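Local atomic coordinates of ABC sugar (Ribose) transporter, periplasmic substrate-binding subunit (Rhodobacter sphaeroides, PDB entry 3L49), a protein that probably binds a sugar in the periplasm and hands it to a membrane ABC transporter, as other solute-binding proteins of its family do. Residues G126-F134 and G190-W199; P236-Q247 and A274-E282. All coordinates share one frame; numbering follows the deposited sequence.

Contact 1. Residues G126-F134 and G190-W199; sequences GNVLVFNGF and GDVGAIWACW
Parallel strands 126-131 and 194-197 are neighbours in the C-terminal alpha/beta lobe of a periplasmic binding protein fold, pairing V128 with A194, L129 with I195 and V130 with W196. L129 is gripped through both its backbone polar atoms, its N donating to A194 O and its O accepting from W196 N at 2.9 Å. F131 N then meets W196 O in a nearly straight bond (177°), and the same oxygen lies at the edge of the F131 ring. Upstream, N127 O receives G193 N, with a weak second bond from A194 N. N127 ND2 donates to D191 O at 2.9 Å, the oxygen lying in the plane of the side-chain amide although the donor stands above the carbonyl plane of D191. With an alanine here D191 O would lose this donor, and the 190-193 loop would probably be held less firmly to the strand. On one face, W196 has CG anti to its backbone N (chi1 -178°), which lays the indole alongside V130, CE3 3.6 Å from V130 CG1. On the other, L129 and I195 lie side by side, and I195 CG2 reaches the F131 ring edge at CE1 (3.8 Å). Beyond the strands the F134 and W199 rings meet obliquely, while W199 NE1 hydrogen-bonds to D166 OD2. Resting on main-chain bonds, the strand pairing should depend little on side-chain identity, unlike the N127 link to the loop.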
loop_
_atom_site.group_PDB
_atom_site.type_symbol
_atom_site.label_atom_id
_atom_site.label_comp_id
_atom_site.label_asym_id
_atom_site.label_seq_id
_atom_site.Cartn_x
_atom_site.Cartn_y
_atom_site.Cartn_z
ATOM N N GLY A 126 6.948 -16.282 19.735
ATOM C CA GLY A 126 8.085 -15.480 19.277
ATOM C C GLY A 126 7.782 -14.002 19.196
ATOM O O GLY A 126 6.617 -13.603 19.233
ATOM N N ASN A 127 8.831 -13.190 19.071
ATOM C CA ASN A 127 8.678 -11.732 19.018
ATOM C C ASN A 127 8.767 -11.145 17.608
ATOM O O ASN A 127 9.432 -11.695 16.736
ATOM C CB ASN A 127 9.668 -11.048 19.957
ATOM C CG ASN A 127 9.601 -11.595 21.370
ATOM O OD1 ASN A 127 8.518 -11.742 21.944
ATOM N ND2 ASN A 127 10.762 -11.904 21.939
ATOM N N VAL A 128 8.084 -10.023 17.401
ATOM C CA VAL A 128 7.859 -9.481 16.070
ATOM C C VAL A 128 8.302 -8.029 16.008
ATOM O O VAL A 128 7.763 -7.172 16.718
ATOM C CB VAL A 128 6.355 -9.590 15.641
ATOM C CG1 VAL A 128 6.086 -8.851 14.325
ATOM C CG2 VAL A 128 5.925 -11.037 15.507
ATOM N N LEU A 129 9.280 -7.768 15.145
ATOM C CA LEU A 129 9.698 -6.412 14.822
ATOM C C LEU A 129 8.742 -5.794 13.800
ATOM O O LEU A 129 8.524 -6.363 12.733
ATOM C CB LEU A 129 11.122 -6.430 14.272
ATOM C CG LEU A 129 11.807 -5.073 14.119
ATOM C CD1 LEU A 129 11.855 -4.335 15.461
ATOM C CD2 LEU A 129 13.202 -5.241 13.521
ATOM N N VAL A 130 8.191 -4.625 14.125
ATOM C CA VAL A 130 7.146 -3.996 13.308
ATOM C C VAL A 130 7.551 -2.617 12.796
ATOM O O VAL A 130 7.913 -1.741 13.574
ATOM C CB VAL A 130 5.779 -3.880 14.087
ATOM C CG1 VAL A 130 4.773 -2.991 13.348
ATOM C CG2 VAL A 130 5.173 -5.237 14.317
ATOM N N PHE A 131 7.470 -2.438 11.482
ATOM C CA PHE A 131 7.619 -1.131 10.869
ATOM C C PHE A 131 6.245 -0.499 10.673
ATOM O O PHE A 131 5.408 -1.041 9.949
ATOM C CB PHE A 131 8.339 -1.258 9.529
ATOM C CG PHE A 131 9.816 -1.474 9.652
ATOM C CD1 PHE A 131 10.329 -2.730 9.971
ATOM C CD2 PHE A 131 10.699 -0.422 9.440
ATOM C CE1 PHE A 131 11.694 -2.932 10.083
ATOM C CE2 PHE A 131 12.065 -0.611 9.547
ATOM C CZ PHE A 131 12.566 -1.870 9.866
ATOM N N ASN A 132 6.021 0.645 11.319
ATOM C CA ASN A 132 4.718 1.314 11.295
ATOM C C ASN A 132 4.828 2.826 11.066
ATOM O O ASN A 132 4.400 3.634 11.893
ATOM C CB ASN A 132 3.948 1.000 12.592
ATOM C CG ASN A 132 2.482 1.399 12.522
ATOM O OD1 ASN A 132 1.885 1.480 11.441
ATOM N ND2 ASN A 132 1.896 1.661 13.682
ATOM N N GLY A 133 5.398 3.203 9.929
ATOM C CA GLY A 133 5.662 4.604 9.636
ATOM C C GLY A 133 4.672 5.243 8.686
ATOM O O GLY A 133 4.860 6.394 8.268
ATOM N N PHE A 134 3.617 4.507 8.346
ATOM C CA PHE A 134 2.661 4.955 7.328
ATOM C C PHE A 134 1.209 4.779 7.752
ATOM O O PHE A 134 0.323 4.685 6.903
ATOM C CB PHE A 134 2.932 4.243 5.993
ATOM C CG PHE A 134 4.152 4.753 5.273
ATOM C CD1 PHE A 134 5.367 4.079 5.372
ATOM C CD2 PHE A 134 4.088 5.920 4.507
ATOM C CE1 PHE A 134 6.504 4.556 4.709
ATOM C CE2 PHE A 134 5.214 6.404 3.839
ATOM C CZ PHE A 134 6.426 5.722 3.941
ATOM N N GLY A 190 16.572 -16.518 19.789
ATOM C CA GLY A 190 15.115 -16.542 19.898
ATOM C C GLY A 190 14.456 -15.222 20.258
ATOM O O GLY A 190 13.256 -15.184 20.512
ATOM N N ASP A 191 15.232 -14.139 20.268
ATOM C CA ASP A 191 14.749 -12.830 20.731
ATOM C C ASP A 191 13.824 -12.143 19.727
ATOM O O ASP A 191 12.936 -11.385 20.100
ATOM C CB ASP A 191 15.923 -11.897 21.061
ATOM C CG ASP A 191 16.754 -12.369 22.253
ATOM O OD1 ASP A 191 16.329 -13.300 22.977
ATOM O OD2 ASP A 191 17.846 -11.794 22.465
ATOM N N VAL A 192 14.063 -12.392 18.449
ATOM C CA VAL A 192 13.243 -11.837 17.385
ATOM C C VAL A 192 13.040 -12.948 16.357
ATOM O O VAL A 192 13.965 -13.714 16.066
ATOM C CB VAL A 192 13.858 -10.514 16.804
ATOM C CG1 VAL A 192 15.356 -10.655 16.546
ATOM C CG2 VAL A 192 13.098 -10.006 15.563
ATOM N N GLY A 193 11.816 -13.070 15.852
ATOM C CA GLY A 193 11.470 -14.200 15.002
ATOM C C GLY A 193 10.754 -13.831 13.731
ATOM O O GLY A 193 10.628 -14.658 12.825
ATOM N N ALA A 194 10.289 -12.589 13.659
ATOM C CA ALA A 194 9.538 -12.120 12.497
ATOM C C ALA A 194 9.689 -10.622 12.317
ATOM O O ALA A 194 9.935 -9.897 13.279
ATOM C CB ALA A 194 8.062 -12.486 12.631
ATOM N N ILE A 195 9.553 -10.162 11.075
ATOM C CA ILE A 195 9.530 -8.732 10.781
ATOM C C ILE A 195 8.345 -8.424 9.865
ATOM O O ILE A 195 8.135 -9.102 8.854
ATOM C CB ILE A 195 10.874 -8.206 10.167
ATOM C CG1 ILE A 195 12.080 -8.621 11.015
ATOM C CG2 ILE A 195 10.859 -6.688 10.023
ATOM C CD1 ILE A 195 13.442 -8.087 10.522
ATOM N N TRP A 196 7.580 -7.402 10.237
ATOM C CA TRP A 196 6.361 -7.017 9.536
ATOM C C TRP A 196 6.426 -5.565 9.020
ATOM O O TRP A 196 6.958 -4.675 9.694
ATOM C CB TRP A 196 5.153 -7.194 10.487
ATOM C CG TRP A 196 3.827 -6.869 9.862
ATOM C CD1 TRP A 196 2.999 -7.733 9.209
ATOM C CD2 TRP A 196 3.190 -5.584 9.804
ATOM N NE1 TRP A 196 1.889 -7.072 8.749
ATOM C CE2 TRP A 196 1.979 -5.751 9.099
ATOM C CE3 TRP A 196 3.526 -4.310 10.275
ATOM C CZ2 TRP A 196 1.098 -4.691 8.858
ATOM C CZ3 TRP A 196 2.652 -3.253 10.027
ATOM C CH2 TRP A 196 1.456 -3.453 9.326
ATOM N N ALA A 197 5.860 -5.337 7.834
ATOM C CA ALA A 197 5.519 -3.984 7.356
ATOM C C ALA A 197 4.222 -4.005 6.544
ATOM O O ALA A 197 3.813 -5.056 6.047
ATOM C CB ALA A 197 6.648 -3.377 6.547
ATOM N N CYS A 198 3.584 -2.842 6.400
ATOM C CA CYS A 198 2.316 -2.745 5.668
ATOM C C CYS A 198 2.551 -2.722 4.157
ATOM O O CYS A 198 1.602 -2.699 3.367
ATOM C CB CYS A 198 1.493 -1.526 6.115
ATOM S SG CYS A 198 2.170 0.091 5.611
ATOM N N TRP A 199 3.822 -2.739 3.765
ATOM C CA TRP A 199 4.204 -2.794 2.357
ATOM C C TRP A 199 5.567 -3.453 2.137
ATOM O O TRP A 199 6.360 -3.583 3.068
ATOM C CB TRP A 199 4.091 -1.415 1.674
ATOM C CG TRP A 199 5.035 -0.348 2.171
ATOM C CD1 TRP A 199 5.268 0.017 3.462
ATOM C CD2 TRP A 199 5.842 0.512 1.363
ATOM N NE1 TRP A 199 6.186 1.029 3.513
ATOM C CE2 TRP A 199 6.551 1.361 2.238
ATOM C CE3 TRP A 199 6.036 0.646 -0.014
ATOM C CZ2 TRP A 199 7.447 2.327 1.780
ATOM C CZ3 TRP A 199 6.925 1.613 -0.470
ATOM C CH2 TRP A 199 7.626 2.429 0.425
#

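Contact 2. Residues P236-Q247 and A274-E282; sequences PESPAGAVAAQQ and APAVLITKE
Bends at chi2, chi3 and chi4 (-146°, 88° and 65°) curl the K281 chain back over the opposing segment, where its ammonium NZ donates to two main-chain oxygens, A240 O at 2.7 Å and S238 O at 2.9 Å. V233 O and D235 O also accept from NZ, so the charge sits in a cluster of carbonyls that would be expected to stabilise it. The loop it grips is shaped by an ST turn, in which S238 OG accepts from A240 N. Strands 240-245 and 277-280 run antiparallel beyond the lysine. V243 and I279 form a hydrogen-bonded pair, with V243 N to I279 O at 2.9 Å and I279 N to V243 O at 2.8 Å; A245 and V277 form the next such pair. The V243 and I279 side chains lie side by side, pointing the same way, V243 CG1 3.9 Å from I279 CB. The extended end of I279 carries CD1 along the same face to A245 CB, at 3.6 Å. On the other face A242 CB touches T280 CG2 (4.0 Å). Beyond the A245-V277 pair the Q247 amide crosses P275 obliquely, OE1 3.4 Å from proline CD, just before helix 248-263. Helix 107-122 covers the face of A244, L278 and T280 through I110 and Q117, whereas F229 of helix 227-234 packs on V243; strand 219-222 adjoins 240-245 on the side away from 271-280.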
loop_
_atom_site.group_PDB
_atom_site.type_symbol
_atom_site.label_atom_id
_atom_site.label_comp_id
_atom_site.label_asym_id
_atom_site.label_seq_id
_atom_site.Cartn_x
_atom_site.Cartn_y
_atom_site.Cartn_z
ATOM N N PRO A 236 14.243 -20.386 -1.641
ATOM C CA PRO A 236 14.334 -21.117 -0.362
ATOM C C PRO A 236 15.530 -20.765 0.534
ATOM O O PRO A 236 15.551 -21.173 1.697
ATOM C CB PRO A 236 14.415 -22.582 -0.801
ATOM C CG PRO A 236 14.966 -22.536 -2.185
ATOM C CD PRO A 236 14.414 -21.289 -2.798
ATOM N N GLU A 237 16.505 -20.029 0.004
ATOM C CA GLU A 237 17.692 -19.627 0.762
ATOM C C GLU A 237 17.436 -18.309 1.477
ATOM O O GLU A 237 18.099 -17.981 2.464
ATOM C CB GLU A 237 18.904 -19.455 -0.164
ATOM C CG GLU A 237 19.117 -20.560 -1.208
ATOM C CD GLU A 237 19.709 -21.842 -0.630
ATOM O OE1 GLU A 237 20.238 -21.819 0.505
ATOM O OE2 GLU A 237 19.649 -22.880 -1.325
ATOM N N SER A 238 16.473 -17.552 0.956
ATOM C CA SER A 238 16.159 -16.219 1.452
ATOM C C SER A 238 15.188 -16.266 2.626
ATOM O O SER A 238 14.242 -17.054 2.615
ATOM C CB SER A 238 15.580 -15.369 0.318
ATOM O OG SER A 238 14.914 -14.221 0.806
ATOM N N PRO A 239 15.419 -15.422 3.648
ATOM C CA PRO A 239 14.487 -15.289 4.772
ATOM C C PRO A 239 13.199 -14.480 4.506
ATOM O O PRO A 239 12.538 -14.075 5.452
ATOM C CB PRO A 239 15.338 -14.605 5.849
ATOM C CG PRO A 239 16.347 -13.827 5.109
ATOM C CD PRO A 239 16.624 -14.587 3.831
ATOM N N ALA A 240 12.833 -14.245 3.250
ATOM C CA ALA A 240 11.542 -13.621 2.969
ATOM C C ALA A 240 10.441 -14.664 3.118
ATOM O O ALA A 240 10.473 -15.692 2.452
ATOM C CB ALA A 240 11.528 -13.004 1.589
ATOM N N GLY A 241 9.474 -14.387 3.998
ATOM C CA GLY A 241 8.505 -15.388 4.462
ATOM C C GLY A 241 7.162 -15.477 3.754
ATOM O O GLY A 241 6.675 -16.581 3.507
ATOM N N ALA A 242 6.549 -14.326 3.459
ATOM C CA ALA A 242 5.284 -14.269 2.714
ATOM C C ALA A 242 4.969 -12.868 2.220
ATOM O O ALA A 242 5.405 -11.878 2.800
ATOM C CB ALA A 242 4.099 -14.808 3.552
ATOM N N VAL A 243 4.191 -12.798 1.147
ATOM C CA VAL A 243 3.779 -11.526 0.570
ATOM C C VAL A 243 2.326 -11.593 0.102
ATOM O O VAL A 243 1.899 -12.584 -0.489
ATOM C CB VAL A 243 4.758 -11.058 -0.558
ATOM C CG1 VAL A 243 4.797 -12.037 -1.740
ATOM C CG2 VAL A 243 4.427 -9.664 -1.023
ATOM N N ALA A 244 1.563 -10.550 0.405
ATOM C CA ALA A 244 0.228 -10.387 -0.152
ATOM C C ALA A 244 0.338 -9.698 -1.511
ATOM O O ALA A 244 0.504 -8.481 -1.588
ATOM C CB ALA A 244 -0.648 -9.590 0.795
ATOM N N ALA A 245 0.257 -10.483 -2.583
ATOM C CA ALA A 245 0.447 -9.951 -3.928
ATOM C C ALA A 245 -0.818 -9.335 -4.514
ATOM O O ALA A 245 -1.784 -10.044 -4.793
ATOM C CB ALA A 245 0.976 -11.017 -4.839
ATOM N N GLN A 246 -0.782 -8.017 -4.726
ATOM C CA GLN A 246 -1.916 -7.252 -5.238
ATOM C C GLN A 246 -1.863 -7.068 -6.752
ATOM O O GLN A 246 -0.873 -7.398 -7.389
ATOM C CB GLN A 246 -1.934 -5.865 -4.605
ATOM C CG GLN A 246 -2.119 -5.821 -3.101
ATOM C CD GLN A 246 -2.233 -4.398 -2.625
ATOM O OE1 GLN A 246 -3.330 -3.853 -2.522
ATOM N NE2 GLN A 246 -1.092 -3.762 -2.388
ATOM N N GLN A 247 -2.928 -6.505 -7.321
ATOM C CA GLN A 247 -2.954 -6.174 -8.748
ATOM C C GLN A 247 -3.157 -4.671 -9.010
ATOM O O GLN A 247 -4.273 -4.259 -9.358
ATOM C CB GLN A 247 -4.047 -6.982 -9.454
ATOM C CG GLN A 247 -3.882 -8.492 -9.371
ATOM C CD GLN A 247 -5.191 -9.236 -9.548
ATOM O OE1 GLN A 247 -6.114 -8.754 -10.206
ATOM N NE2 GLN A 247 -5.275 -10.426 -8.969
ATOM N N ALA A 274 -10.013 -5.404 -6.178
ATOM C CA ALA A 274 -9.301 -6.319 -7.073
ATOM C C ALA A 274 -8.892 -7.512 -6.212
ATOM O O ALA A 274 -8.838 -7.379 -4.994
ATOM C CB ALA A 274 -8.082 -5.647 -7.687
ATOM N N PRO A 275 -8.666 -8.693 -6.827
ATOM C CA PRO A 275 -8.174 -9.829 -6.044
ATOM C C PRO A 275 -6.719 -9.678 -5.614
ATOM O O PRO A 275 -5.946 -8.965 -6.254
ATOM C CB PRO A 275 -8.285 -11.008 -7.020
ATOM C CG PRO A 275 -9.160 -10.526 -8.134
ATOM C CD PRO A 275 -8.900 -9.071 -8.233
ATOM N N ALA A 276 -6.367 -10.348 -4.527
ATOM C CA ALA A 276 -4.989 -10.473 -4.097
ATOM C C ALA A 276 -4.774 -11.880 -3.569
ATOM O O ALA A 276 -5.710 -12.514 -3.090
ATOM C CB ALA A 276 -4.678 -9.459 -3.037
ATOM N N VAL A 277 -3.549 -12.378 -3.676
ATOM C CA VAL A 277 -3.215 -13.714 -3.174
ATOM C C VAL A 277 -2.152 -13.569 -2.092
ATOM O O VAL A 277 -1.386 -12.611 -2.112
ATOM C CB VAL A 277 -2.650 -14.646 -4.284
ATOM C CG1 VAL A 277 -2.947 -16.113 -3.964
ATOM C CG2 VAL A 277 -3.211 -14.289 -5.654
ATOM N N LEU A 278 -2.122 -14.514 -1.153
ATOM C CA LEU A 278 -0.980 -14.698 -0.267
ATOM C C LEU A 278 0.002 -15.679 -0.913
ATOM O O LEU A 278 -0.390 -16.747 -1.377
ATOM C CB LEU A 278 -1.426 -15.207 1.107
ATOM C CG LEU A 278 -0.365 -15.240 2.207
ATOM C CD1 LEU A 278 -0.125 -13.850 2.746
ATOM C CD2 LEU A 278 -0.794 -16.167 3.333
ATOM N N ILE A 279 1.274 -15.291 -0.961
ATOM C CA ILE A 279 2.333 -16.117 -1.536
ATOM C C ILE A 279 3.354 -16.422 -0.443
ATOM O O ILE A 279 3.970 -15.512 0.102
ATOM C CB ILE A 279 3.037 -15.397 -2.706
ATOM C CG1 ILE A 279 2.041 -15.034 -3.808
ATOM C CG2 ILE A 279 4.168 -16.249 -3.256
ATOM C CD1 ILE A 279 2.659 -14.229 -4.952
ATOM N N THR A 280 3.521 -17.698 -0.111
ATOM C CA THR A 280 4.459 -18.099 0.940
ATOM C C THR A 280 5.592 -18.915 0.332
ATOM O O THR A 280 5.598 -19.165 -0.876
ATOM C CB THR A 280 3.774 -18.907 2.064
ATOM O OG1 THR A 280 3.525 -20.241 1.613
ATOM C CG2 THR A 280 2.465 -18.264 2.486
ATOM N N LYS A 281 6.541 -19.325 1.173
ATOM C CA LYS A 281 7.730 -20.059 0.728
ATOM C C LYS A 281 7.422 -21.396 0.059
ATOM O O LYS A 281 7.994 -21.701 -0.989
ATOM C CB LYS A 281 8.712 -20.274 1.882
ATOM C CG LYS A 281 9.358 -19.010 2.395
ATOM C CD LYS A 281 10.778 -19.280 2.861
ATOM C CE LYS A 281 11.763 -19.132 1.720
ATOM N NZ LYS A 281 11.840 -17.721 1.203
ATOM N N GLU A 282 6.528 -22.185 0.656
ATOM C CA GLU A 282 6.124 -23.464 0.054
ATOM C C GLU A 282 5.010 -23.309 -0.990
ATOM O O GLU A 282 5.073 -23.928 -2.057
ATOM C CB GLU A 282 5.768 -24.507 1.120
ATOM C CG GLU A 282 4.854 -24.017 2.233
ATOM C CD GLU A 282 4.404 -25.140 3.145
ATOM O OE1 GLU A 282 5.262 -25.941 3.576
ATOM O OE2 GLU A 282 3.191 -25.223 3.432
#

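In the fold
Both segments of contact 1 precede those of contact 2 in the sequence. The contact centres lie 16 Å apart, with nearest atoms about 6 Å apart, so they do not meet directly. Both belong to the same mixed sheet, in which strand 219-222 separates 194-197 from 240-245. Contact 1 is a parallel pairing, whereas contact 2 brings in the antiparallel strand 271-280, which stands next to 101-105 in the strand order. Helix 107-122 packs against side chains of both contacts. W199 of contact 1 and Q246 of contact 2 each lie by a bound unidentified molecule, probably from the crystallisation liquor, as might be expected of residues near the sugar-binding cleft of this family.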